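Local structure of beta-galactosidase (Geobacillus stearothermophilus, 5DFA) at residues A322-L327 and K371-V376. The protein probably hydrolyses terminal non-reducing beta-D-galactose residues from beta-D-galactosides, as expected of a family 42 glycoside hydrolase. The protein carries 1 engineered substitution. Sequence-based numbering, arbitrary orientation.
Sequences ACTPSL and KFHGAV. Engineered in segment 322-327: Ala322 (natural residue Glu).
Gly374 N donates to Leu327 O at 2.7 Å, the single hydrogen bond between 322-327 and 371-376, with a bent N-H...O angle of 135°. The same carbonyl oxygen is gripped a second time: Thr324 OG1 donates to Leu327 O at 2.6 Å from the other face of the carbonyl plane. Thr324 can reach it because OG1 lies anti to the backbone N (chi1 -178°), where it also accepts from Ser326 N at 3.2 Å and closes an ST turn. A valine here would remove the hydroxyl and is likely to cost Leu327 O one of the two donors described here and to leave the turn without its side-chain acceptor.

Gly374 slots against this turn. Ser326 OG lies 3.3 Å from Gly374 CA, Thr324 OG1 approaches the same carbon, and Leu327 CD2 reaches it at 3.8 Å; a CB on Gly374 would collide with both hydroxyl oxygens and with Leu327 O. Farther along, Pro325 sets CG against the carbonyl of Ala375, 3.6 Å from Ala375 C, while Val387 and Val391 of helix 386-398 also pack on the proline.

The His373 ring presents one face to Leu327 O, which stands over its centre, whereas Thr324 CB meets CE1 obliquely. The rotation of the imidazole is fixed by His373 ND1, which donates in the ring plane to Gly374 O at 2.9 Å, on a lone pair of that carbonyl; Phe360 adds an edge-to-face ring contact.

The contact thus joins the loops following strands 318-323 and 354-359, the last two of an eight-stranded TIM barrel. The side chain of His373 comes within about 5 Å of that of Trp330, a predicted substrate-binding residue, while engineered Ala322, at the predicted nucleophile position on strand 318-323, makes no contact with 371-376; this is consistent with the active-site rim formed by loops at the C-terminal ends of such a barrel's strands.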
loop_
_atom_site.group_PDB
_atom_site.type_symbol
_atom_site.label_atom_id
_atom_site.label_comp_id
_atom_site.label_asym_id
_atom_site.label_seq_id
_atom_site.Cartn_x
_atom_site.Cartn_y
_atom_site.Cartn_z
ATOM N N ALA A 322 17.283 17.247 -21.453
ATOM C CA ALA A 322 15.875 17.563 -21.256
ATOM C C ALA A 322 15.586 18.194 -19.898
ATOM O O ALA A 322 16.140 17.795 -18.873
ATOM C CB ALA A 322 15.025 16.313 -21.439
ATOM N N CYS A 323 14.717 19.195 -19.923
ATOM C CA CYS A 323 14.123 19.773 -18.727
ATOM C C CYS A 323 12.810 20.392 -19.173
ATOM O O CYS A 323 12.585 20.558 -20.370
ATOM C CB CYS A 323 15.037 20.815 -18.081
ATOM S SG CYS A 323 15.189 22.361 -19.007
ATOM N N THR A 324 11.935 20.727 -18.234
ATOM C CA THR A 324 10.685 21.369 -18.617
ATOM C C THR A 324 10.773 22.880 -18.422
ATOM O O THR A 324 11.299 23.360 -17.416
ATOM C CB THR A 324 9.479 20.799 -17.832
ATOM O OG1 THR A 324 8.274 21.439 -18.275
ATOM C CG2 THR A 324 9.644 21.003 -16.332
ATOM N N PRO A 325 10.280 23.640 -19.410
ATOM C CA PRO A 325 10.250 25.103 -19.325
ATOM C C PRO A 325 9.120 25.594 -18.427
ATOM O O PRO A 325 8.981 26.799 -18.215
ATOM C CB PRO A 325 10.026 25.531 -20.776
ATOM C CG PRO A 325 9.276 24.397 -21.379
ATOM C CD PRO A 325 9.802 23.152 -20.717
ATOM N N SER A 326 8.327 24.663 -17.904
ATOM C CA SER A 326 7.202 25.010 -17.046
ATOM C C SER A 326 6.891 23.908 -16.033
ATOM O O SER A 326 7.150 24.061 -14.840
ATOM C CB SER A 326 5.962 25.310 -17.893
ATOM O OG SER A 326 5.651 24.224 -18.748
ATOM N N LEU A 327 6.339 22.798 -16.514
ATOM C CA LEU A 327 5.911 21.718 -15.629
ATOM C C LEU A 327 5.929 20.359 -16.325
ATOM O O LEU A 327 6.087 20.272 -17.541
ATOM C CB LEU A 327 4.507 22.001 -15.081
ATOM C CG LEU A 327 3.260 21.719 -15.933
ATOM C CD1 LEU A 327 2.006 22.132 -15.173
ATOM C CD2 LEU A 327 3.298 22.405 -17.294
ATOM N N LYS A 371 0.252 14.862 -22.877
ATOM C CA LYS A 371 -0.349 16.002 -23.561
ATOM C C LYS A 371 -0.389 17.239 -22.666
ATOM O O LYS A 371 -0.551 18.357 -23.151
ATOM C CB LYS A 371 -1.760 15.656 -24.049
ATOM C CG LYS A 371 -2.786 15.447 -22.947
ATOM C CD LYS A 371 -4.123 15.017 -23.537
ATOM C CE LYS A 371 -5.239 15.068 -22.506
ATOM N NZ LYS A 371 -5.074 14.042 -21.440
ATOM N N PHE A 372 -0.235 17.036 -21.362
ATOM C CA PHE A 372 -0.222 18.148 -20.418
ATOM C C PHE A 372 1.177 18.391 -19.868
ATOM O O PHE A 372 1.356 19.131 -18.899
ATOM C CB PHE A 372 -1.210 17.897 -19.278
ATOM C CG PHE A 372 -2.649 17.985 -19.698
ATOM C CD1 PHE A 372 -3.050 18.916 -20.642
ATOM C CD2 PHE A 372 -3.599 17.136 -19.156
ATOM C CE1 PHE A 372 -4.371 19.002 -21.036
ATOM C CE2 PHE A 372 -4.923 17.216 -19.546
ATOM C CZ PHE A 372 -5.309 18.151 -20.488
ATOM N N HIS A 373 2.169 17.763 -20.491
ATOM C CA HIS A 373 3.560 18.021 -20.152
ATOM C C HIS A 373 3.951 19.398 -20.675
ATOM O O HIS A 373 3.420 19.857 -21.687
ATOM C CB HIS A 373 4.477 16.941 -20.734
ATOM C CG HIS A 373 5.869 16.970 -20.185
ATOM N ND1 HIS A 373 6.824 17.866 -20.616
ATOM C CD2 HIS A 373 6.471 16.206 -19.242
ATOM C CE1 HIS A 373 7.950 17.658 -19.960
ATOM N NE2 HIS A 373 7.765 16.655 -19.121
ATOM N N GLY A 374 4.872 20.057 -19.982
ATOM C CA GLY A 374 5.306 21.385 -20.373
ATOM C C GLY A 374 6.053 21.403 -21.691
ATOM O O GLY A 374 6.736 20.441 -22.046
ATOM N N ALA A 375 5.913 22.503 -22.421
ATOM C CA ALA A 375 6.618 22.690 -23.681
ATOM C C ALA A 375 6.754 24.175 -23.985
ATOM O O ALA A 375 6.118 25.007 -23.338
ATOM C CB ALA A 375 5.898 21.977 -24.814
ATOM N N VAL A 376 7.586 24.503 -24.968
ATOM C CA VAL A 376 7.782 25.889 -25.370
ATOM C C VAL A 376 6.490 26.466 -25.940
ATOM O O VAL A 376 6.087 27.576 -25.596
ATOM C CB VAL A 376 8.908 26.025 -26.412
ATOM C CG1 VAL A 376 9.137 27.488 -26.759
ATOM C CG2 VAL A 376 10.188 25.390 -25.892
#